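Local coordinates for beta-hexosaminidase Amuc_2018 (Akkermansia muciniphila, PDB 6JEB), which hydrolyses terminal non-reducing N-acetylhexosamine residues of N-acetyl-beta-D-hexosaminides, such as those of N-glycans and chitobiose, at residues 224-229 with 265-270; 259-264 with 284-289. All coordinates share one frame; numbering follows the deposited sequence.

Contact 1 of 2, residues 224-229 with 265-270. With ZN (zinc ion), chain B.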
loop_
_atom_site.group_PDB
_atom_site.type_symbol
_atom_site.label_atom_id
_atom_site.label_comp_id
_atom_site.label_asym_id
_atom_site.label_seq_id
_atom_site.Cartn_x
_atom_site.Cartn_y
_atom_site.Cartn_z
ATOM N N LEU A 224 2.460 21.976 10.665
ATOM C CA LEU A 224 1.260 21.232 11.020
ATOM C C LEU A 224 0.038 22.128 10.858
ATOM O O LEU A 224 0.075 23.313 11.212
ATOM C CB LEU A 224 1.323 20.744 12.476
ATOM C CG LEU A 224 2.552 19.940 12.913
ATOM C CD1 LEU A 224 2.327 19.331 14.286
ATOM C CD2 LEU A 224 2.896 18.846 11.911
ATOM N N VAL A 225 -1.056 21.562 10.335
ATOM C CA VAL A 225 -2.312 22.304 10.353
ATOM C C VAL A 225 -2.660 22.661 11.800
ATOM O O VAL A 225 -2.335 21.929 12.747
ATOM C CB VAL A 225 -3.465 21.549 9.669
ATOM C CG1 VAL A 225 -3.240 21.478 8.160
ATOM C CG2 VAL A 225 -3.642 20.146 10.281
ATOM N N CYS A 226 -3.303 23.815 11.978
ATOM C CA CYS A 226 -3.631 24.295 13.314
ATOM C C CYS A 226 -5.023 23.811 13.697
ATOM O O CYS A 226 -6.005 24.234 13.071
ATOM C CB CYS A 226 -3.573 25.813 13.362
ATOM S SG CYS A 226 -3.958 26.443 15.024
ATOM N N PRO A 227 -5.169 22.947 14.707
ATOM C CA PRO A 227 -6.510 22.456 15.067
ATOM C C PRO A 227 -7.445 23.536 15.578
ATOM O O PRO A 227 -8.645 23.265 15.713
ATOM C CB PRO A 227 -6.230 21.414 16.163
ATOM C CG PRO A 227 -4.790 21.035 15.982
ATOM C CD PRO A 227 -4.112 22.294 15.497
ATOM N N GLN A 228 -6.945 24.735 15.881
ATOM C CA GLN A 228 -7.816 25.774 16.417
ATOM C C GLN A 228 -8.546 26.554 15.341
ATOM O O GLN A 228 -9.411 27.375 15.670
ATOM C CB GLN A 228 -7.015 26.757 17.277
ATOM C CG GLN A 228 -5.954 26.105 18.167
ATOM C CD GLN A 228 -6.418 24.809 18.821
ATOM O OE1 GLN A 228 -7.591 24.644 19.178
ATOM N NE2 GLN A 228 -5.488 23.884 18.991
ATOM N N LYS A 229 -8.245 26.318 14.072
ATOM C CA LYS A 229 -8.779 27.155 13.008
ATOM C C LYS A 229 -10.011 26.511 12.397
ATOM O O LYS A 229 -9.931 25.366 11.919
ATOM C CB LYS A 229 -7.712 27.386 11.948
ATOM C CG LYS A 229 -6.475 28.052 12.535
ATOM C CD LYS A 229 -5.802 28.957 11.532
ATOM C CE LYS A 229 -4.635 29.690 12.153
ATOM N NZ LYS A 229 -3.835 30.421 11.124
ATOM N N GLU A 265 3.525 23.583 19.836
ATOM C CA GLU A 265 3.939 24.071 21.149
ATOM C C GLU A 265 4.025 25.591 21.162
ATOM O O GLU A 265 3.610 26.232 22.135
ATOM C CB GLU A 265 5.282 23.458 21.559
ATOM C CG GLU A 265 5.636 23.676 23.034
ATOM C CD GLU A 265 6.155 25.077 23.324
ATOM O OE1 GLU A 265 6.850 25.645 22.456
ATOM O OE2 GLU A 265 5.855 25.611 24.414
ATOM N N LYS A 266 4.545 26.183 20.080
ATOM C CA LYS A 266 4.776 27.622 20.013
ATOM C C LYS A 266 3.555 28.417 19.581
ATOM O O LYS A 266 3.497 29.623 19.847
ATOM C CB LYS A 266 5.904 27.926 19.022
ATOM C CG LYS A 266 7.265 27.470 19.486
ATOM C CD LYS A 266 8.328 27.746 18.446
ATOM C CE LYS A 266 9.690 27.275 18.945
ATOM N NZ LYS A 266 10.763 27.483 17.934
ATOM N N CYS A 267 2.595 27.777 18.923
ATOM C CA CYS A 267 1.460 28.488 18.345
ATOM C C CYS A 267 0.672 29.232 19.422
ATOM O O CYS A 267 0.271 28.623 20.424
ATOM C CB CYS A 267 0.543 27.490 17.643
ATOM S SG CYS A 267 -1.012 28.217 17.062
ATOM N N PRO A 268 0.413 30.533 19.250
ATOM C CA PRO A 268 -0.350 31.256 20.276
ATOM C C PRO A 268 -1.782 30.773 20.409
ATOM O O PRO A 268 -2.352 30.861 21.505
ATOM C CB PRO A 268 -0.273 32.722 19.816
ATOM C CG PRO A 268 -0.021 32.631 18.342
ATOM C CD PRO A 268 0.853 31.419 18.159
ATOM N N LEU A 269 -2.382 30.258 19.329
ATOM C CA LEU A 269 -3.727 29.702 19.432
ATOM C C LEU A 269 -3.705 28.352 20.134
ATOM O O LEU A 269 -4.525 28.087 21.020
ATOM C CB LEU A 269 -4.347 29.550 18.043
ATOM C CG LEU A 269 -4.484 30.837 17.229
ATOM C CD1 LEU A 269 -5.083 30.505 15.867
ATOM C CD2 LEU A 269 -5.334 31.864 17.962
ATOM N N CYS A 270 -2.776 27.475 19.738
ATOM C CA CYS A 270 -2.717 26.147 20.345
ATOM C C CYS A 270 -2.329 26.210 21.818
ATOM O O CYS A 270 -2.814 25.396 22.614
ATOM C CB CYS A 270 -1.761 25.238 19.571
ATOM S SG CYS A 270 -2.358 24.771 17.920
HETATM ZN ZN ZN B . -1.904 26.264 16.133
#
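Cys226 and Cys267 reach the same zinc ion with matching first torsions: each SG is anti to its backbone N (chi1 -179° and 173°), which swings the sulfur out across the gap between 224-229 and 265-270. Cys270, in the first turn of helix 268-277, brings its sulfur in with a different choice, SG anti to the carbonyl carbon. The zinc lies 2.3 Å from Cys226 SG, and Cys267 SG and Cys270 SG bind it as well; Cys206, from another loop, completes a four-cysteine site.

Each of the three sulfurs also accepts an N-H. Cys267 is the N-cap of helix 268-277 and its SG takes the amide of Cys270, with 3.3 Å between Cys270 N and Cys267 SG. In the type I turn 226-229, Gln228 N donates to Cys226 SG over 3.5 Å. Across the contact, Gln228 sends NE2 to Cys270 SG at 3.4 Å, an almost straight bond (173°) with the sulfur in the amide plane. Replacing Gln228 by an alanine would probably leave Cys270 SG without this donor and uncover the Leu269 backbone beneath the glutamine CG.

Apolar contacts flank the metal site. Gln228 CG lies 3.8 Å from Leu269 CB, and the Lys229 chain crosses the Leu269 side chain at about a right angle, its CE 3.8 Å from Leu269 CD1. The lysine's NZ continues to the carbonyl oxygens of Phe205 and Glu203. The Pro227 ring touches Cys270 SG through its CD.

Four cysteine ligands, if all are thiolates, would put a net negative charge on the zinc centre; the N-H donors probably spread that charge and help fix the direction of these three sulfurs, while the metal ties the loop to the helix start.

Contact 2 of 2, residues 259-264 with 284-289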
loop_
_atom_site.group_PDB
_atom_site.type_symbol
_atom_site.label_atom_id
_atom_site.label_comp_id
_atom_site.label_asym_id
_atom_site.label_seq_id
_atom_site.Cartn_x
_atom_site.Cartn_y
_atom_site.Cartn_z
ATOM N N ALA A 259 5.423 13.955 12.319
ATOM C CA ALA A 259 4.717 15.192 12.645
ATOM C C ALA A 259 5.273 15.742 13.954
ATOM O O ALA A 259 4.620 15.645 15.006
ATOM C CB ALA A 259 3.209 14.961 12.734
ATOM N N PRO A 260 6.466 16.342 13.926
ATOM C CA PRO A 260 7.003 16.948 15.148
ATOM C C PRO A 260 6.112 18.104 15.573
ATOM O O PRO A 260 5.524 18.798 14.744
ATOM C CB PRO A 260 8.383 17.446 14.712
ATOM C CG PRO A 260 8.219 17.746 13.262
ATOM C CD PRO A 260 7.275 16.684 12.741
ATOM N N THR A 261 6.011 18.313 16.883
ATOM C CA THR A 261 4.993 19.215 17.406
ATOM C C THR A 261 5.535 20.574 17.835
ATOM O O THR A 261 4.803 21.341 18.468
ATOM C CB THR A 261 4.234 18.552 18.551
ATOM O OG1 THR A 261 5.173 18.047 19.501
ATOM C CG2 THR A 261 3.367 17.403 18.028
ATOM N N GLU A 262 6.779 20.896 17.474
ATOM C CA GLU A 262 7.394 22.170 17.844
ATOM C C GLU A 262 6.485 23.363 17.552
ATOM O O GLU A 262 6.338 24.262 18.389
ATOM C CB GLU A 262 8.720 22.317 17.098
ATOM C CG GLU A 262 9.365 23.677 17.239
ATOM C CD GLU A 262 10.573 23.839 16.339
ATOM O OE1 GLU A 262 11.159 22.812 15.936
ATOM O OE2 GLU A 262 10.932 24.994 16.028
ATOM N N LEU A 263 5.877 23.402 16.362
ATOM C CA LEU A 263 5.081 24.579 16.014
ATOM C C LEU A 263 3.750 24.618 16.756
ATOM O O LEU A 263 3.255 25.710 17.061
ATOM C CB LEU A 263 4.896 24.704 14.497
ATOM C CG LEU A 263 6.189 24.938 13.708
ATOM C CD1 LEU A 263 5.894 25.271 12.241
ATOM C CD2 LEU A 263 7.036 26.034 14.350
ATOM N N TRP A 264 3.150 23.455 17.048
ATOM C CA TRP A 264 1.992 23.433 17.940
ATOM C C TRP A 264 2.355 23.970 19.319
ATOM O O TRP A 264 1.578 24.717 19.929
ATOM C CB TRP A 264 1.446 22.014 18.078
ATOM C CG TRP A 264 0.534 21.576 16.973
ATOM C CD1 TRP A 264 0.182 22.287 15.848
ATOM C CD2 TRP A 264 -0.173 20.333 16.899
ATOM N NE1 TRP A 264 -0.685 21.544 15.078
ATOM C CE2 TRP A 264 -0.920 20.344 15.702
ATOM C CE3 TRP A 264 -0.245 19.208 17.732
ATOM C CZ2 TRP A 264 -1.732 19.274 15.316
ATOM C CZ3 TRP A 264 -1.048 18.146 17.349
ATOM C CH2 TRP A 264 -1.780 18.183 16.148
ATOM N N GLU A 284 -1.065 14.817 23.885
ATOM C CA GLU A 284 -2.489 14.929 24.194
ATOM C C GLU A 284 -3.210 15.727 23.119
ATOM O O GLU A 284 -4.337 15.400 22.734
ATOM C CB GLU A 284 -2.686 15.613 25.546
ATOM C CG GLU A 284 -2.613 14.704 26.747
ATOM C CD GLU A 284 -3.120 15.394 27.996
ATOM O OE1 GLU A 284 -4.356 15.512 28.157
ATOM O OE2 GLU A 284 -2.281 15.842 28.802
ATOM N N GLN A 285 -2.568 16.783 22.617
ATOM C CA GLN A 285 -3.173 17.552 21.540
ATOM C C GLN A 285 -3.316 16.704 20.281
ATOM O O GLN A 285 -4.342 16.767 19.592
ATOM C CB GLN A 285 -2.336 18.793 21.255
ATOM C CG GLN A 285 -3.029 19.748 20.300
ATOM C CD GLN A 285 -2.235 21.009 20.032
ATOM O OE1 GLN A 285 -1.359 21.387 20.812
ATOM N NE2 GLN A 285 -2.539 21.668 18.923
ATOM N N MET A 286 -2.297 15.895 19.972
ATOM C CA MET A 286 -2.362 15.011 18.812
ATOM C C MET A 286 -3.491 13.999 18.960
ATOM O O MET A 286 -4.230 13.738 18.003
ATOM C CB MET A 286 -1.020 14.293 18.629
ATOM C CG MET A 286 -0.899 13.455 17.346
ATOM S SD MET A 286 -0.727 14.437 15.837
ATOM C CE MET A 286 0.849 15.245 16.101
ATOM N N LYS A 287 -3.639 13.414 20.150
ATOM C CA LYS A 287 -4.739 12.483 20.386
ATOM C C LYS A 287 -6.088 13.148 20.131
ATOM O O LYS A 287 -6.964 12.573 19.473
ATOM C CB LYS A 287 -4.661 11.936 21.814
ATOM C CG LYS A 287 -5.750 10.942 22.161
ATOM C CD LYS A 287 -5.624 10.486 23.609
ATOM C CE LYS A 287 -6.659 9.421 23.939
ATOM N NZ LYS A 287 -6.439 8.166 23.151
ATOM N N ALA A 288 -6.268 14.370 20.636
ATOM C CA ALA A 288 -7.532 15.079 20.443
ATOM C C ALA A 288 -7.750 15.433 18.978
ATOM O O ALA A 288 -8.885 15.393 18.486
ATOM C CB ALA A 288 -7.551 16.343 21.297
ATOM N N PHE A 289 -6.673 15.787 18.269
ATOM C CA PHE A 289 -6.780 16.094 16.848
ATOM C C PHE A 289 -7.277 14.883 16.068
ATOM O O PHE A 289 -8.196 14.988 15.245
ATOM C CB PHE A 289 -5.419 16.563 16.320
ATOM C CG PHE A 289 -5.381 16.742 14.828
ATOM C CD1 PHE A 289 -5.983 17.841 14.237
ATOM C CD2 PHE A 289 -4.759 15.803 14.010
ATOM C CE1 PHE A 289 -5.966 18.000 12.851
ATOM C CE2 PHE A 289 -4.739 15.960 12.627
ATOM C CZ PHE A 289 -5.340 17.064 12.049
#
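Trp264 and Gln285 form an amide-on-indole stack, the two planes only 9° apart. Gln285 NE2 stands over one face of the indole, 3.4 Å from Trp264 CD2 and displaced toward the rim, while Gln285 CD lies 3.5 Å from Trp264 CE3. An extended chain, with CG anti to the backbone N (chi1 -171°), carries the amide from helix 282-299 across to this face. Gln285 OE1 accepts from Arg274 NH1, which probably helps to hold the amide flat against the ring.

Sulfur and methyl contacts come from Met286, whose side chain bends at chi2 and chi3 and crosses the indole at about a right angle. Met286 SD is 4.9 Å from the centroid of the Trp264 six-membered ring, an oblique Met-aromatic contact. Beyond the sulfur, Met286 CE lies 3.7 Å from Trp264 CZ3 and touches two further groups of 259-264: Thr261 CG2 at 3.8 Å and, more loosely, Ala259 CB at 4.1 Å.

The aromatic pair is T-shaped. Trp264 turns the edge of its six-membered ring toward the face of Phe289, with the ring centroids 5.8 Å apart and the planes at 65°. From the same ring, Trp264 CH2 meets Phe289 CB at 4.0 Å. Trp233 meets the Phe289 ring in turn, extending the aromatic cluster to helix 230-246.

Across the two segments the contact therefore rests on dispersion, stacking and ring electrostatics, with the polar needs of its buried groups met by neighbours: Trp264 NE1 donates to Val225 O, as Gln285 OE1 is served by Arg274. Together these fix the plane of the indole, which joins the short helix 262-266 to helix 282-299 within the catalytic domain and packs beside the zinc ligands Cys206 and Cys270.

In the fold
Contacts 1 and 2 lie with their centres 9 Å apart, on the same side of the chain's centre. Their segments alternate along the chain: 224-229 precedes strand 251-253 of the eight-stranded parallel barrel, and 259-264, 265-270 and 284-289 follow it. Both contacts use helix 262-266. They also touch directly, Gln285 NE2 beside Cys270 SG and Leu224 packing on Trp264. Loop 224-229 and helices 262-266, 268-277 and 282-299 are thus joined by metal coordination and by aromatic packing. Segment 259-264 directly follows the active-site residue Glu258, whereas the contact centres sit about 31 and 25 Å from the chain's centre; the zinc site is consistent with a structural role, holding these excursions of the barrel together.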